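Local structure of cytochrome c7 (Geobacter sulfurreducens, 3H34) at residues D2-P7 with V13-K18; C53-V56 with P61-C64. The protein binds several c-type hemes and probably carries electrons between redox partners, a multiheme cytochrome of the c7 type thought to serve Fe(III) respiration. One frame throughout, in Å; residues are numbered along the deposited sequence.

Contact 1 (D2-P7 with V13-K18). With HEM (protoporphyrin IX containing Fe), chain B.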
ATOM      1  N   ASP A   2      10.326  -7.497  -2.385  1.00  9.08           N
ATOM      2  CA  ASP A   2       9.404  -7.360  -3.512  1.00  8.04           C
ATOM      3  C   ASP A   2       7.961  -7.580  -3.089  1.00  8.33           C
ATOM      4  O   ASP A   2       7.040  -6.992  -3.658  1.00  7.90           O
ATOM      5  CB  ASP A   2       9.761  -8.355  -4.612  1.00  7.89           C
ATOM      6  CG  ASP A   2      11.028  -7.982  -5.351  1.00  7.07           C
ATOM      7  OD1 ASP A   2      11.679  -6.981  -4.982  1.00  9.88           O
ATOM      8  OD2 ASP A   2      11.374  -8.701  -6.306  1.00  8.90           O
ATOM      9  N   VAL A   3       7.768  -8.451  -2.105  1.00  8.01           N
ATOM     10  CA  VAL A   3       6.441  -8.730  -1.579  1.00  9.66           C
ATOM     11  C   VAL A   3       6.533  -8.509  -0.080  1.00 10.16           C
ATOM     12  O   VAL A   3       7.356  -9.124   0.600  1.00 11.88           O
ATOM     13  CB  VAL A   3       5.998 -10.180  -1.858  1.00  9.28           C
ATOM     14  CG1 VAL A   3       4.627 -10.431  -1.242  1.00 10.79           C
ATOM     15  CG2 VAL A   3       5.947 -10.424  -3.357  1.00 11.28           C
ATOM     16  N   ILE A   4       5.699  -7.609   0.424  1.00  9.45           N
ATOM     17  CA  ILE A   4       5.696  -7.279   1.838  1.00  8.17           C
ATOM     18  C   ILE A   4       4.377  -7.675   2.478  1.00  9.36           C
ATOM     19  O   ILE A   4       3.303  -7.406   1.934  1.00 10.41           O
ATOM     20  CB  ILE A   4       5.919  -5.764   2.037  1.00  8.98           C
ATOM     21  CG1 ILE A   4       7.243  -5.351   1.387  1.00  7.46           C
ATOM     22  CG2 ILE A   4       5.917  -5.422   3.519  1.00  7.96           C
ATOM     23  CD1 ILE A   4       7.469  -3.852   1.342  1.00  9.79           C
ATOM     24  N   LEU A   5       4.462  -8.329   3.630  1.00  8.27           N
ATOM     25  CA  LEU A   5       3.270  -8.753   4.346  1.00  9.96           C
ATOM     26  C   LEU A   5       3.023  -7.813   5.518  1.00  8.69           C
ATOM     27  O   LEU A   5       3.929  -7.545   6.312  1.00  9.55           O
ATOM     28  CB  LEU A   5       3.436 -10.182   4.861  1.00 10.46           C
ATOM     29  CG  LEU A   5       3.779 -11.258   3.826  1.00 11.72           C
ATOM     30  CD1 LEU A   5       3.878 -12.606   4.525  1.00 13.37           C
ATOM     31  CD2 LEU A   5       2.723 -11.303   2.737  1.00 13.76           C
ATOM     32  N   PHE A   6       1.799  -7.304   5.609  1.00  8.57           N
ATOM     33  CA  PHE A   6       1.422  -6.401   6.689  1.00 10.04           C
ATOM     34  C   PHE A   6       0.407  -7.038   7.630  1.00  9.72           C
ATOM     35  O   PHE A   6      -0.777  -7.156   7.295  1.00 10.26           O
ATOM     36  CB  PHE A   6       0.812  -5.110   6.135  1.00  9.69           C
ATOM     37  CG  PHE A   6       1.763  -4.277   5.330  1.00  9.49           C
ATOM     38  CD1 PHE A   6       2.943  -3.800   5.892  1.00  9.08           C
ATOM     39  CD2 PHE A   6       1.470  -3.957   4.010  1.00  8.90           C
ATOM     40  CE1 PHE A   6       3.820  -3.010   5.148  1.00  9.77           C
ATOM     41  CE2 PHE A   6       2.338  -3.170   3.258  1.00  9.36           C
ATOM     42  CZ  PHE A   6       3.517  -2.695   3.828  1.00  9.97           C
ATOM     43  N   PRO A   7       0.855  -7.476   8.816  1.00 11.72           N
ATOM     44  CA  PRO A   7      -0.067  -8.088   9.778  1.00 12.79           C
ATOM     45  C   PRO A   7      -1.087  -7.017  10.169  1.00 12.84           C
ATOM     46  O   PRO A   7      -0.745  -5.837  10.236  1.00 14.29           O
ATOM     47  CB  PRO A   7       0.850  -8.457  10.943  1.00 14.95           C
ATOM     48  CG  PRO A   7       2.162  -8.718  10.270  1.00 14.45           C
ATOM     49  CD  PRO A   7       2.249  -7.581   9.282  1.00 12.28           C
ATOM     50  N   VAL A  13      -2.451  -7.930   5.082  1.00  8.63           N
ATOM     51  CA  VAL A  13      -2.458  -7.329   3.755  1.00  7.90           C
ATOM     52  C   VAL A  13      -1.215  -7.772   2.999  1.00  8.60           C
ATOM     53  O   VAL A  13      -0.101  -7.666   3.514  1.00  9.69           O
ATOM     54  CB  VAL A  13      -2.457  -5.787   3.842  1.00  6.45           C
ATOM     55  CG1 VAL A  13      -2.359  -5.179   2.445  1.00  9.12           C
ATOM     56  CG2 VAL A  13      -3.711  -5.303   4.549  1.00  7.27           C
ATOM     57  N   THR A  14      -1.401  -8.281   1.787  1.00  9.23           N
ATOM     58  CA  THR A  14      -0.270  -8.711   0.973  1.00  9.98           C
ATOM     59  C   THR A  14       0.008  -7.603  -0.027  1.00  9.04           C
ATOM     60  O   THR A  14      -0.824  -7.311  -0.892  1.00 10.73           O
ATOM     61  CB  THR A  14      -0.578 -10.021   0.232  1.00 10.73           C
ATOM     62  OG1 THR A  14      -0.804 -11.061   1.191  1.00 11.38           O
ATOM     63  CG2 THR A  14       0.589 -10.413  -0.664  1.00 11.60           C
ATOM     64  N   PHE A  15       1.183  -6.994   0.096  1.00  8.71           N
ATOM     65  CA  PHE A  15       1.568  -5.876  -0.755  1.00  7.82           C
ATOM     66  C   PHE A  15       2.650  -6.191  -1.782  1.00  8.47           C
ATOM     67  O   PHE A  15       3.798  -6.488  -1.437  1.00  7.37           O
ATOM     68  CB  PHE A  15       1.998  -4.705   0.140  1.00  8.53           C
ATOM     69  CG  PHE A  15       2.508  -3.504  -0.610  1.00  8.04           C
ATOM     70  CD1 PHE A  15       1.765  -2.929  -1.636  1.00  7.11           C
ATOM     71  CD2 PHE A  15       3.728  -2.935  -0.271  1.00  7.02           C
ATOM     72  CE1 PHE A  15       2.237  -1.797  -2.309  1.00  6.08           C
ATOM     73  CE2 PHE A  15       4.205  -1.810  -0.937  1.00  8.28           C
ATOM     74  CZ  PHE A  15       3.458  -1.241  -1.957  1.00  9.30           C
ATOM     75  N   THR A  16       2.267  -6.116  -3.053  1.00  7.64           N
ATOM     76  CA  THR A  16       3.185  -6.379  -4.152  1.00  8.34           C
ATOM     77  C   THR A  16       4.017  -5.124  -4.414  1.00  8.14           C
ATOM     78  O   THR A  16       3.806  -4.404  -5.388  1.00  7.96           O
ATOM     79  CB  THR A  16       2.409  -6.788  -5.417  1.00  9.14           C
ATOM     80  OG1 THR A  16       1.419  -5.797  -5.711  1.00  8.29           O
ATOM     81  CG2 THR A  16       1.721  -8.134  -5.201  1.00  9.38           C
ATOM     82  N   HIS A  17       4.965  -4.888  -3.513  1.00  6.42           N
ATOM     83  CA  HIS A  17       5.862  -3.740  -3.546  1.00  6.22           C
ATOM     84  C   HIS A  17       6.548  -3.517  -4.895  1.00  6.51           C
ATOM     85  O   HIS A  17       6.431  -2.443  -5.489  1.00  7.05           O
ATOM     86  CB  HIS A  17       6.916  -3.913  -2.447  1.00  7.29           C
ATOM     87  CG  HIS A  17       7.841  -2.747  -2.293  1.00  7.67           C
ATOM     88  ND1 HIS A  17       9.210  -2.863  -2.186  1.00  9.04           N
ATOM     89  CD2 HIS A  17       7.574  -1.422  -2.173  1.00  6.57           C
ATOM     90  CE1 HIS A  17       9.718  -1.634  -2.008  1.00  8.33           C
ATOM     91  NE2 HIS A  17       8.765  -0.723  -1.992  1.00  6.62           N
ATOM     92  N   LYS A  18       7.264  -4.531  -5.373  1.00  7.04           N
ATOM     93  CA  LYS A  18       7.975  -4.435  -6.642  1.00  6.40           C
ATOM     94  C   LYS A  18       7.001  -4.269  -7.805  1.00  6.76           C
ATOM     95  O   LYS A  18       7.182  -3.395  -8.654  1.00  8.35           O
ATOM     96  CB  LYS A  18       8.842  -5.684  -6.857  1.00  6.97           C
ATOM     97  CG  LYS A  18       9.667  -5.676  -8.143  1.00  6.83           C
ATOM     98  CD  LYS A  18      10.641  -4.505  -8.173  0.50  6.31           C
ATOM     99  CE  LYS A  18      11.586  -4.589  -9.365  0.50  7.51           C
ATOM    100  NZ  LYS A  18      10.860  -4.642 -10.663  0.50 11.82           N
TER
HETATM  101  CHA HEM B  72       9.362  -0.352   1.835  1.00  7.77           C
HETATM  102  CHB HEM B  72      12.382   1.237  -1.601  1.00  7.38           C
HETATM  103  CHC HEM B  72       8.569   2.336  -4.418  1.00  7.18           C
HETATM  104  CHD HEM B  72       5.629   1.476  -0.675  1.00  7.30           C
HETATM  105  C1A HEM B  72      10.501  -0.092   1.089  1.00  9.13           C
HETATM  106  C2A HEM B  72      11.845  -0.304   1.586  1.00 10.60           C
HETATM  107  C3A HEM B  72      12.674   0.189   0.641  1.00  9.49           C
HETATM  108  C4A HEM B  72      11.869   0.704  -0.429  1.00  7.61           C
HETATM  109  CMA HEM B  72      14.194   0.206   0.702  1.00  9.02           C
HETATM  110  CAA HEM B  72      12.245  -0.869   2.944  1.00 14.75           C
HETATM  111  CBA HEM B  72      12.375  -2.380   2.944  1.00 18.99           C
HETATM  112  CGA HEM B  72      12.720  -2.931   4.313  1.00 21.68           C
HETATM  113  O1A HEM B  72      11.874  -2.831   5.227  1.00 23.63           O
HETATM  114  O2A HEM B  72      13.840  -3.458   4.476  1.00 26.27           O
HETATM  115  C1B HEM B  72      11.584   1.708  -2.642  1.00  5.76           C
HETATM  116  C2B HEM B  72      12.122   2.293  -3.853  1.00  5.67           C
HETATM  117  C3B HEM B  72      11.061   2.563  -4.664  1.00  5.96           C
HETATM  118  C4B HEM B  72       9.868   2.174  -3.936  1.00  5.58           C
HETATM  119  CMB HEM B  72      13.598   2.594  -4.134  1.00  7.69           C
HETATM  120  CAB HEM B  72      11.110   3.218  -6.046  1.00  7.09           C
HETATM  121  CBB HEM B  72      11.854   2.412  -7.107  1.00  6.70           C
HETATM  122  C1C HEM B  72       7.437   2.108  -3.654  1.00  6.06           C
HETATM  123  C2C HEM B  72       6.094   2.459  -4.100  1.00  6.84           C
HETATM  124  C3C HEM B  72       5.269   2.246  -3.044  1.00  7.53           C
HETATM  125  C4C HEM B  72       6.105   1.781  -1.948  1.00  7.77           C
HETATM  126  CMC HEM B  72       5.721   3.040  -5.461  1.00  9.31           C
HETATM  127  CAC HEM B  72       3.770   2.566  -2.947  1.00  6.78           C
HETATM  128  CBC HEM B  72       2.892   2.011  -4.066  1.00  8.24           C
HETATM  129  C1D HEM B  72       6.422   0.947   0.341  1.00  6.89           C
HETATM  130  C2D HEM B  72       5.885   0.492   1.596  1.00  7.53           C
HETATM  131  C3D HEM B  72       6.914  -0.061   2.282  1.00  8.37           C
HETATM  132  C4D HEM B  72       8.085   0.033   1.442  1.00  6.74           C
HETATM  133  CMD HEM B  72       4.429   0.629   2.060  1.00 10.97           C
HETATM  134  CAD HEM B  72       6.858  -0.577   3.706  1.00  8.57           C
HETATM  135  CBD HEM B  72       7.269   0.507   4.697  1.00 11.23           C
HETATM  136  CGD HEM B  72       7.199   0.042   6.139  1.00 12.94           C
HETATM  137  O1D HEM B  72       7.586   0.820   7.032  1.00 15.76           O
HETATM  138  O2D HEM B  72       6.756  -1.099   6.381  1.00 14.88           O
HETATM  139  NA  HEM B  72      10.522   0.552  -0.150  1.00  5.49           N
HETATM  140  NB  HEM B  72      10.185   1.677  -2.680  1.00  6.63           N
HETATM  141  NC  HEM B  72       7.432   1.672  -2.334  1.00  4.97           N
HETATM  142  ND  HEM B  72       7.788   0.669   0.247  1.00  6.59           N
HETATM  143 FE   HEM B  72       8.981   1.113  -1.246  1.00  6.88          FE
HETATM  144  O   HOH W   1      11.310  -4.483  -3.897  1.00 14.62           O
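The imidazole of His-17 has CD1 of Ile-4 over one face, 4.2 Å from the ring centroid and 26° off the ring normal, a CH-pi contact, while its edge meets the porphyrin, where NE2 of His-17 binds the heme iron at 2.0 Å. On the phenyl ring of Phe-15 one face carries the backbone N of His-17 above its centre, and CD1 of Ile-4 comes in at the edge. The edge of Phe-6 meets a propionate of the same heme, CE1 of Phe-6 being nearest to heme O2D, and the ring of Phe-41 stacks with Phe-6. Phe-6 and Phe-15 lie side by side with planes at 25° but slid apart, centroids 6.0 Å from each other, so overlap is slight; the close touch is CE2 of Phe-6 on CB of Phe-15 at 3.5 Å. CG of Phe-15 stands anti to the backbone N (chi1 176°), which carries CE2 of Phe-15 to within 3.6 Å of the heme meso carbon CHD.

Strands 4-6 and 13-15 form a two-stranded hairpin, their N-to-C directions close to antiparallel. Ile-4 with Phe-15 and Phe-6 with Val-13 are hydrogen-bonded pairs, each closed by two N-H...O=C bonds, and these four side chains share one face of the sheet; Leu-5 and Thr-14, a non-hydrogen-bonded pair, occupy the other. Past the strand, Thr-16 centres an inverse gamma turn, and Lys-18 N donates to a lone pair of Asp-2 O at 3.0 Å.

The axial ligand is steadied from behind: ND1 of His-17 is hydrogen-bonded to Ala-1 O, and a water donating to OD1 of Asp-2 at 2.7 Å also accepts a weak bond from ND1 of His-17. His-31 binds the same iron, giving bis-histidine coordination.

Contact 2 (C53-V56 with P61-C64). With HEM (protoporphyrin IX containing Fe), chain C.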
ATOM      1  N   CYS A  53      -5.097   5.984  -3.717  1.00  8.37           N
ATOM      2  CA  CYS A  53      -4.659   5.856  -5.101  1.00  8.33           C
ATOM      3  C   CYS A  53      -5.572   4.927  -5.883  1.00  8.77           C
ATOM      4  O   CYS A  53      -5.921   5.205  -7.032  1.00 10.08           O
ATOM      5  CB  CYS A  53      -3.230   5.336  -5.179  1.00  7.73           C
ATOM      6  SG  CYS A  53      -2.692   5.074  -6.898  1.00  8.00           S
ATOM      7  N   HIS A  54      -5.956   3.819  -5.260  1.00  8.21           N
ATOM      8  CA  HIS A  54      -6.841   2.860  -5.912  1.00  9.08           C
ATOM      9  C   HIS A  54      -8.141   3.548  -6.301  1.00  9.68           C
ATOM     10  O   HIS A  54      -8.695   3.297  -7.372  1.00 10.13           O
ATOM     11  CB  HIS A  54      -7.142   1.693  -4.971  1.00  8.92           C
ATOM     12  CG  HIS A  54      -5.950   0.845  -4.662  1.00  9.38           C
ATOM     13  ND1 HIS A  54      -5.944  -0.163  -3.724  1.00  8.51           N
ATOM     14  CD2 HIS A  54      -4.703   0.855  -5.198  1.00  8.87           C
ATOM     15  CE1 HIS A  54      -4.721  -0.717  -3.724  1.00  8.99           C
ATOM     16  NE2 HIS A  54      -3.929  -0.135  -4.604  1.00  7.50           N
ATOM     17  N   GLU A  55      -8.623   4.421  -5.423  1.00  9.40           N
ATOM     18  CA  GLU A  55      -9.866   5.139  -5.678  1.00 10.68           C
ATOM     19  C   GLU A  55      -9.758   6.083  -6.875  1.00 10.71           C
ATOM     20  O   GLU A  55     -10.617   6.075  -7.758  1.00 11.86           O
ATOM     21  CB  GLU A  55     -10.280   5.929  -4.433  1.00 12.77           C
ATOM     22  CG  GLU A  55     -11.638   6.591  -4.550  1.00 19.59           C
ATOM     23  CD  GLU A  55     -12.738   5.598  -4.869  1.00 21.96           C
ATOM     24  OE1 GLU A  55     -12.879   4.607  -4.124  1.00 23.50           O
ATOM     25  OE2 GLU A  55     -13.462   5.810  -5.865  1.00 24.68           O
ATOM     26  N   VAL A  56      -8.702   6.889  -6.909  1.00 10.05           N
ATOM     27  CA  VAL A  56      -8.520   7.845  -7.996  1.00 10.61           C
ATOM     28  C   VAL A  56      -8.239   7.183  -9.341  1.00  9.66           C
ATOM     29  O   VAL A  56      -8.703   7.658 -10.379  1.00  9.92           O
ATOM     30  CB  VAL A  56      -7.376   8.842  -7.688  1.00 12.66           C
ATOM     31  CG1 VAL A  56      -6.059   8.108  -7.566  1.00 15.71           C
ATOM     32  CG2 VAL A  56      -7.292   9.897  -8.786  1.00 16.57           C
ATOM     33  N   PRO A  61      -7.802  -2.673  -5.087  1.00  9.96           N
ATOM     34  CA  PRO A  61      -8.921  -2.812  -4.154  1.00 10.63           C
ATOM     35  C   PRO A  61      -9.243  -1.623  -3.255  1.00 10.49           C
ATOM     36  O   PRO A  61      -8.354  -0.972  -2.713  1.00 10.46           O
ATOM     37  CB  PRO A  61      -8.535  -4.045  -3.348  1.00  8.72           C
ATOM     38  CG  PRO A  61      -7.043  -3.921  -3.269  1.00  9.47           C
ATOM     39  CD  PRO A  61      -6.680  -3.541  -4.691  1.00  9.83           C
ATOM     40  N   THR A  62     -10.536  -1.349  -3.107  1.00 11.35           N
ATOM     41  CA  THR A  62     -10.992  -0.278  -2.234  1.00 10.83           C
ATOM     42  C   THR A  62     -11.892  -0.911  -1.179  1.00 11.31           C
ATOM     43  O   THR A  62     -12.088  -0.354  -0.102  1.00 12.82           O
ATOM     44  CB  THR A  62     -11.765   0.818  -3.002  1.00 13.75           C
ATOM     45  OG1 THR A  62     -12.848   0.232  -3.730  1.00 15.36           O
ATOM     46  CG2 THR A  62     -10.832   1.539  -3.966  1.00 12.58           C
ATOM     47  N   LYS A  63     -12.431  -2.086  -1.496  1.00 12.64           N
ATOM     48  CA  LYS A  63     -13.287  -2.811  -0.562  1.00 14.85           C
ATOM     49  C   LYS A  63     -12.394  -3.447   0.501  1.00 13.79           C
ATOM     50  O   LYS A  63     -11.374  -4.057   0.184  1.00 14.39           O
ATOM     51  CB  LYS A  63     -14.091  -3.891  -1.292  1.00 16.69           C
ATOM     52  N   CYS A  64     -12.792  -3.296   1.760  1.00 14.53           N
ATOM     53  CA  CYS A  64     -12.044  -3.808   2.906  1.00 14.43           C
ATOM     54  C   CYS A  64     -11.396  -5.182   2.750  1.00 15.02           C
ATOM     55  O   CYS A  64     -10.176  -5.322   2.853  1.00 12.45           O
ATOM     56  CB  CYS A  64     -12.951  -3.847   4.138  1.00 15.68           C
ATOM     57  SG  CYS A  64     -13.847  -2.303   4.477  1.00 14.49           S
TER
HETATM   58  CHA HEM C  73      -3.292  -3.048  -7.188  1.00  8.32           C
HETATM   59  CHB HEM C  73      -2.477  -3.098  -2.395  1.00  7.79           C
HETATM   60  CHC HEM C  73      -0.624   1.380  -2.758  1.00  7.56           C
HETATM   61  CHD HEM C  73      -1.919   1.587  -7.427  1.00  6.97           C
HETATM   62  C1A HEM C  73      -3.150  -3.472  -5.863  1.00  7.55           C
HETATM   63  C2A HEM C  73      -3.565  -4.780  -5.369  1.00  8.03           C
HETATM   64  C3A HEM C  73      -3.415  -4.747  -4.022  1.00  8.28           C
HETATM   65  C4A HEM C  73      -2.833  -3.475  -3.686  1.00  7.21           C
HETATM   66  CMA HEM C  73      -3.887  -5.786  -3.017  1.00  6.93           C
HETATM   67  CAA HEM C  73      -4.021  -5.989  -6.192  1.00  9.73           C
HETATM   68  CBA HEM C  73      -2.984  -6.392  -7.229  1.00 10.69           C
HETATM   69  CGA HEM C  73      -1.664  -6.802  -6.602  1.00 11.03           C
HETATM   70  O1A HEM C  73      -0.626  -6.709  -7.287  1.00 14.84           O
HETATM   71  O2A HEM C  73      -1.673  -7.230  -5.429  1.00 11.01           O
HETATM   72  C1B HEM C  73      -1.874  -1.872  -2.081  1.00  8.12           C
HETATM   73  C2B HEM C  73      -1.427  -1.484  -0.762  1.00  9.18           C
HETATM   74  C3B HEM C  73      -0.864  -0.265  -0.883  1.00  8.62           C
HETATM   75  C4B HEM C  73      -0.982   0.125  -2.273  1.00  8.05           C
HETATM   76  CMB HEM C  73      -1.557  -2.281   0.534  1.00  8.89           C
HETATM   77  CAB HEM C  73      -0.253   0.591   0.220  1.00 10.03           C
HETATM   78  CBB HEM C  73       0.878  -0.058   1.004  1.00 11.44           C
HETATM   79  C1C HEM C  73      -0.864   1.833  -4.049  1.00  6.18           C
HETATM   80  C2C HEM C  73      -0.593   3.192  -4.491  1.00  7.08           C
HETATM   81  C3C HEM C  73      -0.970   3.271  -5.803  1.00  5.95           C
HETATM   82  C4C HEM C  73      -1.472   1.949  -6.157  1.00  7.78           C
HETATM   83  CMC HEM C  73      -0.070   4.337  -3.624  1.00  6.47           C
HETATM   84  CAC HEM C  73      -0.974   4.490  -6.747  1.00  5.86           C
HETATM   85  CBC HEM C  73       0.036   5.607  -6.533  1.00  6.27           C
HETATM   86  C1D HEM C  73      -2.384   0.317  -7.760  1.00  9.26           C
HETATM   87  C2D HEM C  73      -2.846  -0.057  -9.076  1.00 10.08           C
HETATM   88  C3D HEM C  73      -3.231  -1.343  -9.012  1.00 10.15           C
HETATM   89  C4D HEM C  73      -2.997  -1.781  -7.649  1.00  8.96           C
HETATM   90  CMD HEM C  73      -2.882   0.816 -10.322  1.00  8.52           C
HETATM   91  CAD HEM C  73      -3.788  -2.189 -10.146  1.00 10.95           C
HETATM   92  CBD HEM C  73      -2.702  -3.058 -10.761  1.00 12.20           C
HETATM   93  CGD HEM C  73      -3.253  -4.063 -11.749  1.00 12.11           C
HETATM   94  O1D HEM C  73      -3.951  -3.646 -12.695  1.00 13.39           O
HETATM   95  O2D HEM C  73      -2.987  -5.270 -11.579  1.00 15.71           O
HETATM   96  NA  HEM C  73      -2.690  -2.672  -4.827  1.00  9.17           N
HETATM   97  NB  HEM C  73      -1.606  -0.863  -3.012  1.00  7.74           N
HETATM   98  NC  HEM C  73      -1.438   1.079  -5.063  1.00  8.01           N
HETATM   99  ND  HEM C  73      -2.495  -0.755  -6.876  1.00  9.44           N
HETATM  100 FE   HEM C  73      -2.060  -0.793  -4.951  1.00  7.73          FE
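A hydrogen bond from an axial heme ligand to a loop carbonyl defines this contact, between the late part of helix 43-57 and the loop leading to helix 64-67. ND1 of His-54 donates to Pro-61 O at 2.7 Å with an N-H...O angle of 159°. The oxygen lies at the imidazole edge, near the ring plane, whereas the donor is tilted 30° from the carbonyl plane. The other ring nitrogen, NE2 of His-54, binds the iron at 2.0 Å, so metal and carbonyl together fix the ring's rotation; a carbonyl acceptor at ND1 would probably increase the electron-donating character of the imidazole.

Cys-53 and His-54 are the closing pair of a CXXCH heme-binding motif: a chi1 of 177° swings SG of Cys-53 away from the backbone N and onto heme CAC, its covalent partner at 1.8 Å, and NE2 of His-20 is the second axial ligand, giving bis-histidine coordination. Pro-61 also presses its ring on this heme, CD of Pro-61 lying 3.4 Å from C2A, and touches Leu-66 and Cys-67 of the next helix. Replacing Pro-61 with glycine would probably open a gap beside the porphyrin and make the carbonyl that holds His-54 less firmly placed. Next along the loop, the methyl CG2 of Thr-62 packs 3.8 Å from CB of His-54 and 3.7 Å from OE1 of Glu-55; Cys-64 SG is linked covalently to another heme.

The two contacts follow one another along the chain: the N-terminal hairpin of strands 4-6 and 13-15 comes first, runs into helix 17-20, and helix 43-57 with its following loop comes later. Their centres lie about 16 Å apart on opposite sides of the chain's centre, and the nearest atoms, about 7 Å apart, do not touch. The hemes connect them. Contact 1 ligates one heme iron through His-17 and contact 2 another through His-54, while Thr-16 of contact 1 is hydrogen-bonded to a propionate of the very heme that His-54 ligates. In this small 70-residue chain the hairpin and the helix-loop unit thus hold neighbouring hemes together, consistent with electron transfer between them.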